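Local atomic coordinates of uncharacterized protein (Mannheimia succiniciproducens, PDB entry 3KG4), a protein that processes CRISPR precursor RNA as a metal-independent endoribonuclease of the Cas5d family, part of bacterial defence against mobile genetic elements. Residues 8-13 against 113-118; 16-21 against 154-159; 53-58 against 215-220; 59-64 against 175-180. All blocks are in the same frame, centred on the assembly; numbering follows the deposited sequence. Where two conformers were deposited one is given.

Interaction 1. Residues 8-13 against 113-118; sequences RLHIWG and DVAYVI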
loop_
_atom_site.group_PDB
_atom_site.type_symbol
_atom_site.label_atom_id
_atom_site.label_comp_id
_atom_site.label_asym_id
_atom_site.label_seq_id
_atom_site.Cartn_x
_atom_site.Cartn_y
_atom_site.Cartn_z
ATOM N N ARG A 8 7.507 3.751 7.303
ATOM C CA ARG A 8 6.926 2.426 7.357
ATOM C C ARG A 8 5.592 2.497 8.094
ATOM O O ARG A 8 5.495 3.023 9.235
ATOM C CB ARG A 8 7.849 1.449 8.083
ATOM C CG ARG A 8 9.100 1.115 7.315
ATOM C CD ARG A 8 10.054 0.343 8.175
ATOM N NE ARG A 8 11.122 -0.240 7.386
ATOM C CZ ARG A 8 12.146 -0.909 7.904
ATOM N NH1 ARG A 8 12.260 -1.067 9.228
ATOM N NH2 ARG A 8 13.055 -1.427 7.094
ATOM N N LEU A 9 4.569 1.971 7.436
ATOM C CA LEU A 9 3.205 1.957 7.955
ATOM C C LEU A 9 2.704 0.515 7.963
ATOM O O LEU A 9 2.681 -0.177 6.932
ATOM C CB LEU A 9 2.276 2.873 7.118
ATOM C CG LEU A 9 0.855 3.102 7.673
ATOM C CD1 LEU A 9 0.863 4.057 8.904
ATOM C CD2 LEU A 9 -0.092 3.615 6.568
ATOM N N HIS A 10 2.321 0.061 9.140
ATOM C CA HIS A 10 1.664 -1.213 9.339
ATOM C C HIS A 10 0.179 -1.030 9.060
ATOM O O HIS A 10 -0.460 -0.093 9.587
ATOM C CB HIS A 10 1.901 -1.676 10.786
ATOM C CG HIS A 10 1.351 -3.039 11.098
ATOM N ND1 HIS A 10 0.971 -3.410 12.365
ATOM C CD2 HIS A 10 1.080 -4.101 10.298
ATOM C CE1 HIS A 10 0.534 -4.660 12.347
ATOM N NE2 HIS A 10 0.605 -5.109 11.104
ATOM N N ILE A 11 -0.370 -1.837 8.156
ATOM C CA ILE A 11 -1.808 -1.785 7.843
ATOM C C ILE A 11 -2.414 -3.168 7.919
ATOM O O ILE A 11 -1.752 -4.156 7.620
ATOM C CB ILE A 11 -2.083 -1.116 6.451
ATOM C CG1 ILE A 11 -1.473 -1.948 5.297
ATOM C CG2 ILE A 11 -1.570 0.317 6.465
ATOM C CD1 ILE A 11 -1.785 -1.409 3.857
ATOM N N TRP A 12 -3.673 -3.248 8.348
ATOM C CA TRP A 12 -4.365 -4.505 8.371
ATOM C C TRP A 12 -5.879 -4.323 8.245
ATOM O O TRP A 12 -6.409 -3.210 8.369
ATOM C CB TRP A 12 -4.025 -5.262 9.645
ATOM C CG TRP A 12 -4.457 -4.541 10.871
ATOM C CD1 TRP A 12 -5.621 -4.735 11.551
ATOM C CD2 TRP A 12 -3.751 -3.491 11.577
ATOM N NE1 TRP A 12 -5.693 -3.872 12.642
ATOM C CE2 TRP A 12 -4.561 -3.106 12.681
ATOM C CE3 TRP A 12 -2.536 -2.833 11.379
ATOM C CZ2 TRP A 12 -4.181 -2.105 13.595
ATOM C CZ3 TRP A 12 -2.149 -1.834 12.303
ATOM C CH2 TRP A 12 -2.976 -1.489 13.397
ATOM N N GLY A 13 -6.561 -5.429 8.016
ATOM C CA GLY A 13 -8.014 -5.410 7.811
ATOM C C GLY A 13 -8.549 -6.808 7.698
ATOM O O GLY A 13 -7.839 -7.715 7.305
ATOM N N ASP A 113 -8.447 -11.251 5.879
ATOM C CA ASP A 113 -7.475 -11.199 6.987
ATOM C C ASP A 113 -6.068 -10.841 6.512
ATOM O O ASP A 113 -5.152 -11.666 6.515
ATOM C CB ASP A 113 -7.451 -12.502 7.777
ATOM C CG ASP A 113 -8.757 -12.766 8.520
ATOM O OD1 ASP A 113 -9.383 -11.812 9.073
ATOM O OD2 ASP A 113 -9.134 -13.958 8.571
ATOM N N VAL A 114 -5.916 -9.605 6.082
ATOM C CA VAL A 114 -4.687 -9.166 5.485
ATOM C C VAL A 114 -3.938 -8.273 6.471
ATOM O O VAL A 114 -4.557 -7.621 7.320
ATOM C CB VAL A 114 -4.924 -8.312 4.200
ATOM C CG1 VAL A 114 -5.641 -9.101 3.137
ATOM C CG2 VAL A 114 -5.708 -7.034 4.508
ATOM N N ALA A 115 -2.632 -8.210 6.277
ATOM C CA ALA A 115 -1.780 -7.225 6.921
ATOM C C ALA A 115 -0.513 -7.033 6.132
ATOM O O ALA A 115 0.118 -8.004 5.667
ATOM C CB ALA A 115 -1.460 -7.664 8.345
ATOM N N TYR A 116 -0.112 -5.777 6.018
ATOM C CA TYR A 116 1.078 -5.423 5.288
ATOM C C TYR A 116 1.920 -4.409 6.051
ATOM O O TYR A 116 1.410 -3.719 6.930
ATOM C CB TYR A 116 0.745 -4.820 3.927
ATOM C CG TYR A 116 -0.305 -5.601 3.138
ATOM C CD1 TYR A 116 0.052 -6.704 2.358
ATOM C CD2 TYR A 116 -1.644 -5.245 3.178
ATOM C CE1 TYR A 116 -0.891 -7.410 1.683
ATOM C CE2 TYR A 116 -2.604 -5.982 2.471
ATOM C CZ TYR A 116 -2.211 -7.039 1.713
ATOM O OH TYR A 116 -3.140 -7.797 1.022
ATOM N N VAL A 117 3.171 -4.288 5.639
ATOM C CA VAL A 117 3.941 -3.067 5.877
ATOM C C VAL A 117 4.211 -2.421 4.545
ATOM O O VAL A 117 4.656 -3.085 3.571
ATOM C CB VAL A 117 5.293 -3.318 6.613
ATOM C CG1 VAL A 117 6.012 -1.994 6.865
ATOM C CG2 VAL A 117 5.000 -4.002 7.914
ATOM N N ILE A 118 3.945 -1.119 4.501
ATOM C CA ILE A 118 4.248 -0.271 3.356
ATOM C C ILE A 118 5.458 0.568 3.683
ATOM O O ILE A 118 5.462 1.308 4.697
ATOM C CB ILE A 118 3.094 0.689 3.083
ATOM C CG1 ILE A 118 1.793 -0.090 2.880
ATOM C CG2 ILE A 118 3.448 1.623 1.924
ATOM C CD1 ILE A 118 1.903 -1.244 1.872
#
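Ile-11 meets Tyr-116 and Ile-118 at the apolar centre of this contact. With its CG1 branch set between the backbone N and the carbonyl carbon (chi1 64°), Ile-11 reaches over to the partner strand, where its CD1 touches CG1 of Ile-118 at 3.9 Å. On the way its CG1 lies 3.9 Å from CB of Tyr-116, level with the edge of the tyrosine ring. Ile-41 of helix 35-45 packs on Ile-11, and Ala-38 of the same helix on Ile-118, so the helix covers the part of this face around Leu-9, Ile-11 and Ile-118.

On the other face, CB of Trp-12 sits 3.7 Å from CB of Ala-115. The indole then turns back along its own strand and lays CE3 over one face of the His-10 ring; that ring's CD2 edge points in plane at O of Tyr-116, 3.4 Å away.

Between the two faces run six backbone hydrogen bonds, paired at Leu-9 with Ile-118, Ile-11 with Tyr-116 and Gly-13 with Val-114. The shortest joins Tyr-116 N to Ile-11 O at 2.8 Å. At the polar edge, Arg-8 lends CB to Val-117 CG1 (4.1 Å), while its extended chain carries the guanidinium to a salt bridge with Glu-119. Such regular antiparallel pairing of strands 7-13 and 114-124, backed by a helix, is consistent with the ferredoxin-like RAMP fold of Cas5 proteins.

Interaction 2. Residues 16-21 against 154-159; sequences ACFTRP and PCMGVR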
loop_
_atom_site.group_PDB
_atom_site.type_symbol
_atom_site.label_atom_id
_atom_site.label_comp_id
_atom_site.label_asym_id
_atom_site.label_seq_id
_atom_site.Cartn_x
_atom_site.Cartn_y
_atom_site.Cartn_z
ATOM N N ALA A 16 -10.071 -7.144 2.108
ATOM C CA ALA A 16 -9.470 -6.215 1.144
ATOM C C ALA A 16 -9.881 -6.604 -0.262
ATOM O O ALA A 16 -10.064 -7.765 -0.557
ATOM C CB ALA A 16 -7.926 -6.212 1.231
ATOM N N CYS A 17 -9.973 -5.631 -1.133
ATOM C CA CYS A 17 -10.249 -5.902 -2.515
ATOM C C CYS A 17 -9.507 -4.913 -3.401
ATOM O O CYS A 17 -9.916 -3.759 -3.563
ATOM C CB CYS A 17 -11.764 -5.875 -2.814
ATOM S SG CYS A 17 -12.051 -6.504 -4.476
ATOM N N PHE A 18 -8.373 -5.374 -3.935
ATOM C CA PHE A 18 -7.584 -4.613 -4.865
ATOM C C PHE A 18 -7.913 -5.125 -6.253
ATOM O O PHE A 18 -7.339 -6.106 -6.758
ATOM C CB PHE A 18 -6.103 -4.765 -4.541
ATOM C CG PHE A 18 -5.803 -4.525 -3.118
ATOM C CD1 PHE A 18 -5.871 -3.234 -2.585
ATOM C CD2 PHE A 18 -5.533 -5.585 -2.265
ATOM C CE1 PHE A 18 -5.609 -3.022 -1.195
ATOM C CE2 PHE A 18 -5.276 -5.376 -0.920
ATOM C CZ PHE A 18 -5.313 -4.102 -0.385
ATOM N N THR A 19 -8.881 -4.468 -6.863
ATOM C CA THR A 19 -9.580 -5.062 -7.975
ATOM C C THR A 19 -8.708 -5.283 -9.223
ATOM O O THR A 19 -8.040 -4.378 -9.695
ATOM C CB THR A 19 -10.815 -4.182 -8.331
ATOM O OG1 THR A 19 -11.641 -4.062 -7.165
ATOM C CG2 THR A 19 -11.592 -4.811 -9.484
ATOM N N ARG A 20 -8.722 -6.504 -9.768
ATOM C CA ARG A 20 -7.962 -6.838 -10.981
ATOM C C ARG A 20 -8.702 -6.218 -12.193
ATOM O O ARG A 20 -9.912 -6.353 -12.327
ATOM C CB ARG A 20 -7.803 -8.357 -11.188
ATOM C CG ARG A 20 -7.153 -9.086 -10.027
ATOM C CD ARG A 20 -6.856 -10.583 -10.339
ATOM N NE ARG A 20 -5.886 -10.603 -11.430
ATOM C CZ ARG A 20 -4.609 -10.969 -11.369
ATOM N NH1 ARG A 20 -4.044 -11.468 -10.271
ATOM N NH2 ARG A 20 -3.897 -10.866 -12.469
ATOM N N PRO A 21 -7.980 -5.511 -13.055
ATOM C CA PRO A 21 -8.712 -4.754 -14.087
ATOM C C PRO A 21 -9.208 -5.624 -15.238
ATOM O O PRO A 21 -10.232 -5.303 -15.848
ATOM C CB PRO A 21 -7.692 -3.700 -14.546
ATOM C CG PRO A 21 -6.323 -4.361 -14.292
ATOM C CD PRO A 21 -6.534 -5.204 -13.037
ATOM N N PRO A 154 -8.458 5.723 5.419
ATOM C CA PRO A 154 -7.886 4.818 4.401
ATOM C C PRO A 154 -8.677 3.499 4.279
ATOM O O PRO A 154 -9.284 3.017 5.226
ATOM C CB PRO A 154 -6.454 4.592 4.893
ATOM C CG PRO A 154 -6.483 4.832 6.342
ATOM C CD PRO A 154 -7.575 5.865 6.592
ATOM N N CYS A 155 -8.629 2.928 3.078
ATOM C CA CYS A 155 -9.376 1.726 2.785
ATOM C C CYS A 155 -8.480 0.749 2.047
ATOM O O CYS A 155 -7.476 1.132 1.453
ATOM C CB CYS A 155 -10.633 2.034 1.965
ATOM S SG CYS A 155 -10.372 2.481 0.268
ATOM N N MET A 156 -8.855 -0.522 2.135
ATOM C CA MET A 156 -8.129 -1.591 1.527
ATOM C C MET A 156 -8.719 -1.874 0.152
ATOM O O MET A 156 -9.319 -2.905 -0.056
ATOM C CB MET A 156 -8.234 -2.808 2.421
ATOM C CG MET A 156 -7.462 -2.636 3.693
ATOM S SD MET A 156 -5.667 -2.787 3.376
ATOM C CE MET A 156 -5.283 -3.555 4.868
ATOM N N GLY A 157 -8.535 -0.933 -0.766
ATOM C CA GLY A 157 -8.865 -1.109 -2.165
ATOM C C GLY A 157 -10.254 -0.661 -2.574
ATOM O O GLY A 157 -10.432 -0.202 -3.693
ATOM N N VAL A 158 -11.238 -0.851 -1.717
ATOM C CA VAL A 158 -12.589 -0.339 -1.981
ATOM C C VAL A 158 -13.129 0.300 -0.726
ATOM O O VAL A 158 -12.801 -0.105 0.387
ATOM C CB VAL A 158 -13.569 -1.446 -2.478
ATOM C CG1 VAL A 158 -13.114 -1.996 -3.864
ATOM C CG2 VAL A 158 -13.689 -2.552 -1.441
ATOM N N ARG A 159 -14.010 1.279 -0.912
ATOM C CA ARG A 159 -14.483 2.117 0.200
ATOM C C ARG A 159 -15.061 1.337 1.388
ATOM O O ARG A 159 -14.874 1.724 2.528
ATOM C CB ARG A 159 -15.489 3.184 -0.331
HETATM O O HOH W 1 -9.655 -1.775 -5.918
#
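Met-156 and Phe-18 lie side by side and point the same way, forming a Met-aromatic contact in which the sulfur approaches the edge of the ring. SD is 4.0 Å from Phe-18 CZ and 80° off the ring normal. The methionine chain, bent at chi2 and chi3, sets SD beside Phe-18 and carries CE on to Trp-12, Gly-13 and Val-114.

Other apolar contacts flank this pair. CB of Ala-16 rests 3.6 Å from CB of Met-156, and CG2 of Val-158 lies 4.1 Å from Cys-17 CB.

A single direct hydrogen bond links the segments, from Cys-17 N to Met-156 O (3.0 Å). It is nearly straight, at 170°, and runs nearly along the C=O axis. The reverse approach is a CA-H...O contact, with Gly-157 CA 3.2 Å from Cys-17 O, an oxygen that Val-158 CG1 also approaches. The positive phi of Gly-157 (92°) and the close approach of Cys-17 O and the Phe-18 ring leave this position no space for a side chain. A water bridges the chains as well, accepting from Thr-19 N and donating to Gly-157 O at 2.8 Å.

Around these loops, strand 114-124 supplies Val-114 to Ala-16 and Met-156, and Tyr-116 to Phe-18. Helix 35-45 meets the phenylalanine through Ala-37, while Arg-27 of strand 27-28 packs against Cys-17, Thr-19 and Val-158.

Interaction 3. Residues 53-58 against 215-220; sequences WVIDKI and IDVPPF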
loop_
_atom_site.group_PDB
_atom_site.type_symbol
_atom_site.label_atom_id
_atom_site.label_comp_id
_atom_site.label_asym_id
_atom_site.label_seq_id
_atom_site.Cartn_x
_atom_site.Cartn_y
_atom_site.Cartn_z
ATOM N N TRP A 53 4.038 10.440 -2.772
ATOM C CA TRP A 53 4.528 9.270 -2.063
ATOM C C TRP A 53 4.983 8.223 -3.063
ATOM O O TRP A 53 4.233 7.868 -4.000
ATOM C CB TRP A 53 3.457 8.681 -1.188
ATOM C CG TRP A 53 3.110 9.497 -0.044
ATOM C CD1 TRP A 53 1.924 10.105 0.196
ATOM C CD2 TRP A 53 3.954 9.791 1.074
ATOM N NE1 TRP A 53 1.968 10.756 1.419
ATOM C CE2 TRP A 53 3.216 10.601 1.955
ATOM C CE3 TRP A 53 5.271 9.453 1.408
ATOM C CZ2 TRP A 53 3.754 11.089 3.148
ATOM C CZ3 TRP A 53 5.813 9.952 2.575
ATOM C CH2 TRP A 53 5.052 10.735 3.445
ATOM N N VAL A 54 6.192 7.719 -2.878
ATOM C CA VAL A 54 6.707 6.666 -3.764
ATOM C C VAL A 54 6.837 5.359 -2.970
ATOM O O VAL A 54 7.551 5.331 -1.970
ATOM C CB VAL A 54 8.046 7.111 -4.378
ATOM C CG1 VAL A 54 8.702 5.966 -5.213
ATOM C CG2 VAL A 54 7.830 8.371 -5.214
ATOM N N ILE A 55 6.171 4.278 -3.421
ATOM C CA ILE A 55 6.200 3.016 -2.690
ATOM C C ILE A 55 7.504 2.297 -3.049
ATOM O O ILE A 55 7.837 2.143 -4.242
ATOM C CB ILE A 55 4.993 2.122 -3.005
ATOM C CG1 ILE A 55 3.672 2.882 -2.810
ATOM C CG2 ILE A 55 4.930 0.901 -2.079
ATOM C CD1 ILE A 55 3.522 3.527 -1.450
ATOM N N ASP A 56 8.217 1.850 -2.026
ATOM C CA ASP A 56 9.490 1.130 -2.213
ATOM C C ASP A 56 9.353 -0.367 -1.956
ATOM O O ASP A 56 9.902 -1.202 -2.707
ATOM C CB ASP A 56 10.561 1.728 -1.312
ATOM C CG ASP A 56 10.821 3.172 -1.617
ATOM O OD1 ASP A 56 11.107 3.478 -2.786
ATOM O OD2 ASP A 56 10.702 4.012 -0.684
ATOM N N LYS A 57 8.708 -0.728 -0.877
ATOM C CA LYS A 57 8.556 -2.142 -0.544
ATOM C C LYS A 57 7.160 -2.394 0.007
ATOM O O LYS A 57 6.603 -1.561 0.698
ATOM C CB LYS A 57 9.614 -2.576 0.488
ATOM C CG LYS A 57 11.081 -2.490 0.001
ATOM C CD LYS A 57 12.026 -2.904 1.107
ATOM C CE LYS A 57 13.512 -3.030 0.648
ATOM N NZ LYS A 57 14.268 -3.358 1.918
ATOM N N ILE A 58 6.619 -3.567 -0.258
ATOM C CA ILE A 58 5.410 -4.027 0.393
ATOM C C ILE A 58 5.735 -5.351 1.062
ATOM O O ILE A 58 6.040 -6.328 0.377
ATOM C CB ILE A 58 4.244 -4.250 -0.655
ATOM C CG1 ILE A 58 3.877 -2.917 -1.334
ATOM C CG2 ILE A 58 3.081 -4.920 0.012
ATOM C CD1 ILE A 58 3.130 -3.086 -2.694
ATOM N N ILE A 215 7.890 -7.517 -1.472
ATOM C CA ILE A 215 7.787 -7.104 -2.846
ATOM C C ILE A 215 8.508 -5.796 -3.006
ATOM O O ILE A 215 8.124 -4.767 -2.397
ATOM C CB ILE A 215 6.332 -6.910 -3.291
ATOM C CG1 ILE A 215 5.538 -8.157 -3.019
ATOM C CG2 ILE A 215 6.264 -6.507 -4.814
ATOM C CD1 ILE A 215 4.004 -7.989 -3.086
ATOM N N ASP A 216 9.572 -5.816 -3.819
ATOM C CA ASP A 216 10.240 -4.584 -4.155
ATOM C C ASP A 216 9.528 -3.940 -5.347
ATOM O O ASP A 216 9.200 -4.593 -6.350
ATOM C CB ASP A 216 11.780 -4.769 -4.311
ATOM C CG ASP A 216 12.534 -4.794 -2.890
ATOM O OD1 ASP A 216 13.336 -3.888 -2.555
ATOM O OD2 ASP A 216 12.292 -5.713 -2.071
ATOM N N VAL A 217 9.199 -2.656 -5.197
ATOM C CA VAL A 217 8.434 -1.947 -6.194
ATOM C C VAL A 217 9.377 -1.062 -6.996
ATOM O O VAL A 217 10.049 -0.169 -6.428
ATOM C CB VAL A 217 7.324 -1.073 -5.524
ATOM C CG1 VAL A 217 6.552 -0.292 -6.596
ATOM C CG2 VAL A 217 6.409 -1.952 -4.711
ATOM N N PRO A 218 9.463 -1.306 -8.317
ATOM C CA PRO A 218 10.430 -0.549 -9.080
ATOM C C PRO A 218 9.936 0.886 -9.299
ATOM O O PRO A 218 8.709 1.132 -9.182
ATOM C CB PRO A 218 10.500 -1.317 -10.397
ATOM C CG PRO A 218 9.119 -1.843 -10.589
ATOM C CD PRO A 218 8.693 -2.242 -9.176
ATOM N N PRO A 219 10.862 1.819 -9.606
ATOM C CA PRO A 219 10.492 3.188 -10.012
ATOM C C PRO A 219 9.381 3.196 -11.046
ATOM O O PRO A 219 9.439 2.431 -12.002
ATOM C CB PRO A 219 11.791 3.752 -10.613
ATOM C CG PRO A 219 12.871 3.035 -9.920
ATOM C CD PRO A 219 12.320 1.640 -9.561
ATOM N N PHE A 220 8.373 4.038 -10.838
ATOM C CA PHE A 220 7.206 4.120 -11.723
ATOM C C PHE A 220 7.548 4.552 -13.141
ATOM O O PHE A 220 6.994 4.019 -14.102
ATOM C CB PHE A 220 6.180 5.129 -11.187
ATOM C CG PHE A 220 4.925 5.165 -11.994
ATOM C CD1 PHE A 220 3.956 4.197 -11.807
ATOM C CD2 PHE A 220 4.727 6.143 -12.980
ATOM C CE1 PHE A 220 2.804 4.188 -12.564
ATOM C CE2 PHE A 220 3.552 6.156 -13.736
ATOM C CZ PHE A 220 2.601 5.171 -13.540
HETATM O O HOH W 2 9.568 2.360 -6.105
HETATM O O HOH W 3 7.407 3.380 -7.391
HETATM O O HOH W 4 12.260 -0.985 -4.443
#
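Val-217 makes the tight end of this contact, its CB directed at segment 53-58 and 3.5 Å from Ile-55 O. With CG1 anti to the backbone N (chi1 178°), the other branch, CG2, is left to touch Ile-58 CD1 at 4.0 Å and, less closely, Ile-55 CG2. Pro-35 and Leu-42 of helix 35-45 pack on Val-217 and Ile-55 respectively.

Backbone pairing is regular at Ile-58 and Ile-215, which exchange two hydrogen bonds, each 2.9 Å between N and O. Strand 214-216 is thus joined antiparallel to strand 51-60 within the seven-stranded sheet. A classic beta bulge interrupts the latter strand, Asp-56 and Lys-57 both facing Glu-119 on its other neighbour. Val-217 N still bonds to Asp-56 O (3.0 Å), but from 43° above the carbonyl plane.

The opposite face is looser and more polar. Lys-57 and Asp-216 run alongside each other, pointing the same way, yet it is the methylene CE that comes nearest OD1, at 3.3 Å; NZ remains 4.6 Å from that oxygen, beyond salt-bridge distance, and has a long, weak ion pair with Glu-119 instead. Where the chains diverge after Val-217 a water bridges them, donating to both Asp-56 O (2.9 Å) and Val-217 O.

Interaction 4. Residues 59-64 against 175-180; sequences YVLKPI and PLSQLS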
loop_
_atom_site.group_PDB
_atom_site.type_symbol
_atom_site.label_atom_id
_atom_site.label_comp_id
_atom_site.label_asym_id
_atom_site.label_seq_id
_atom_site.Cartn_x
_atom_site.Cartn_y
_atom_site.Cartn_z
ATOM N N TYR A 59 5.655 -5.382 2.385
ATOM C CA TYR A 59 5.798 -6.604 3.157
ATOM C C TYR A 59 4.451 -7.256 3.345
ATOM O O TYR A 59 3.529 -6.629 3.865
ATOM C CB TYR A 59 6.358 -6.305 4.536
ATOM C CG TYR A 59 7.710 -5.669 4.559
ATOM C CD1 TYR A 59 8.860 -6.416 4.825
ATOM C CD2 TYR A 59 7.857 -4.310 4.305
ATOM C CE1 TYR A 59 10.121 -5.778 4.882
ATOM C CE2 TYR A 59 9.084 -3.695 4.326
ATOM C CZ TYR A 59 10.211 -4.415 4.644
ATOM O OH TYR A 59 11.412 -3.724 4.678
ATOM N N VAL A 60 4.344 -8.520 2.964
ATOM C CA VAL A 60 3.106 -9.271 3.050
ATOM C C VAL A 60 3.193 -10.213 4.225
ATOM O O VAL A 60 4.002 -11.148 4.206
ATOM C CB VAL A 60 2.846 -10.121 1.794
ATOM C CG1 VAL A 60 1.552 -10.878 1.950
ATOM C CG2 VAL A 60 2.800 -9.248 0.589
ATOM N N LEU A 61 2.321 -9.997 5.212
ATOM C CA LEU A 61 2.455 -10.607 6.548
ATOM C C LEU A 61 1.587 -11.833 6.772
ATOM O O LEU A 61 1.907 -12.675 7.610
ATOM C CB LEU A 61 2.124 -9.563 7.629
ATOM C CG LEU A 61 2.959 -8.292 7.577
ATOM C CD1 LEU A 61 2.560 -7.347 8.707
ATOM C CD2 LEU A 61 4.437 -8.668 7.654
ATOM N N LYS A 62 0.481 -11.946 6.043
ATOM C CA LYS A 62 -0.473 -12.977 6.322
ATOM C C LYS A 62 -0.769 -13.817 5.074
ATOM O O LYS A 62 -0.656 -13.327 3.966
ATOM C CB LYS A 62 -1.746 -12.359 6.883
ATOM C CG LYS A 62 -1.612 -11.916 8.339
ATOM C CD LYS A 62 -2.935 -11.430 8.867
ATOM C CE LYS A 62 -3.128 -11.740 10.340
ATOM N NZ LYS A 62 -4.326 -11.021 10.897
ATOM N N PRO A 63 -1.094 -15.101 5.268
ATOM C CA PRO A 63 -1.353 -15.977 4.138
ATOM C C PRO A 63 -2.449 -15.415 3.232
ATOM O O PRO A 63 -3.388 -14.807 3.704
ATOM C CB PRO A 63 -1.807 -17.296 4.794
ATOM C CG PRO A 63 -1.418 -17.170 6.224
ATOM C CD PRO A 63 -1.455 -15.733 6.545
ATOM N N ILE A 64 -2.217 -15.550 1.930
ATOM C CA ILE A 64 -3.110 -15.094 0.879
ATOM C C ILE A 64 -4.352 -15.992 0.843
ATOM O O ILE A 64 -4.251 -17.187 0.522
ATOM C CB ILE A 64 -2.345 -15.055 -0.479
ATOM C CG1 ILE A 64 -1.122 -14.133 -0.347
ATOM C CG2 ILE A 64 -3.265 -14.546 -1.626
ATOM C CD1 ILE A 64 -0.173 -14.105 -1.527
ATOM N N PRO A 175 6.556 -6.198 12.086
ATOM C CA PRO A 175 5.824 -7.426 12.439
ATOM C C PRO A 175 6.448 -8.636 11.777
ATOM O O PRO A 175 7.004 -8.522 10.688
ATOM C CB PRO A 175 4.429 -7.188 11.855
ATOM C CG PRO A 175 4.333 -5.703 11.610
ATOM C CD PRO A 175 5.716 -5.210 11.390
ATOM N N LEU A 176 6.354 -9.795 12.415
ATOM C CA LEU A 176 6.866 -11.031 11.817
ATOM C C LEU A 176 5.861 -11.461 10.746
ATOM O O LEU A 176 4.678 -11.155 10.863
ATOM C CB LEU A 176 7.071 -12.128 12.877
ATOM C CG LEU A 176 6.005 -12.268 13.972
ATOM C CD1 LEU A 176 6.151 -13.620 14.704
ATOM C CD2 LEU A 176 6.041 -11.104 14.998
ATOM N N SER A 177 6.348 -12.084 9.680
ATOM C CA SER A 177 5.479 -12.653 8.661
ATOM C C SER A 177 4.826 -13.860 9.317
ATOM O O SER A 177 5.468 -14.548 10.125
ATOM C CB SER A 177 6.260 -13.111 7.412
ATOM O OG SER A 177 5.902 -12.389 6.210
ATOM N N GLN A 178 3.583 -14.147 8.947
ATOM C CA GLN A 178 2.987 -15.429 9.278
ATOM C C GLN A 178 2.834 -16.232 7.991
ATOM O O GLN A 178 1.931 -17.035 7.861
ATOM C CB GLN A 178 1.641 -15.196 9.956
ATOM C CG GLN A 178 1.736 -14.464 11.293
ATOM C CD GLN A 178 0.379 -14.317 11.946
ATOM O OE1 GLN A 178 -0.354 -13.371 11.662
ATOM N NE2 GLN A 178 0.035 -15.255 12.826
ATOM N N LEU A 179 3.729 -16.005 7.031
ATOM C CA LEU A 179 3.641 -16.660 5.731
ATOM C C LEU A 179 4.198 -18.079 5.778
ATOM O O LEU A 179 5.199 -18.295 6.457
ATOM C CB LEU A 179 4.433 -15.876 4.694
ATOM C CG LEU A 179 3.786 -14.611 4.144
ATOM C CD1 LEU A 179 4.631 -14.052 2.993
ATOM C CD2 LEU A 179 2.350 -14.848 3.733
ATOM N N SER A 180 3.579 -19.015 5.043
ATOM C CA SER A 180 4.159 -20.366 4.910
ATOM C C SER A 180 5.562 -20.257 4.319
ATOM O O SER A 180 5.775 -19.457 3.381
ATOM C CB SER A 180 3.285 -21.322 4.070
ATOM O OG SER A 180 2.616 -20.683 2.984
#
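Val-60 meets Leu-179 at the last residue of strand 51-60, where CG1 of the valine lies 4.4 Å from CD2 of the leucine. The Val-60 carbonyl oxygen is approached more closely: CD1 of Leu-179 comes within 3.2 Å, and OG of Ser-177 stands 3.0 Å away.

Leu-61 comes next and carries two unlike contacts. Its CB leads away from segment 175-180, but chi1 of -57° and an extended chi2 bring the end of the chain back, and CD1 packs on the Pro-175 ring, 3.7 Å from its CB. His-10 of strand 7-13 and Ala-115 of strand 114-124, in the same sheet, also pack against this leucine. Its carbonyl oxygen accepts the one clear hydrogen bond of the contact, from Gln-178 N at 2.6 Å, the donor lying in the carbonyl plane.

Lys-62 runs alongside Gln-178 in the same direction, its CE 3.5 Å from the amide oxygen OE1. Its own carbonyl oxygen lies 3.4 Å from Leu-179 CD2. Pro-63 completes the row by setting CG against Gln-178 O at 3.7 Å.

The contact thus rests on one main-chain hydrogen bond and van der Waals packing, with little polar bonding between side chains; Leu-61 contributes the largest single share of the buried surface. Its sequence-dependent part is chiefly the apolar fit of Leu-61 on Pro-175 and of Leu-179 beside Val-60 and Lys-62.

In the fold
Three of the four contacts share the seven-stranded antiparallel sheet. Interaction 1 pairs strands 7-13 and 114-124, interaction 3 pairs 51-60 with 214-216, and interaction 4 lies where 51-60 runs out into a loop. Strands 114-124 and 51-60 are neighbours, so interactions 1 and 4, with centres about 10 Å apart, are joined by probable backbone hydrogen bonds. Interaction 2 lies off the sheet, touching interaction 1 through Met-156 and Phe-18, but about 8 Å from interaction 3 at the nearest atoms. Along the chain, interaction 4 is nested within interaction 3; every other pair alternates. Early and late parts of the chain are thereby interwoven into one compact unit.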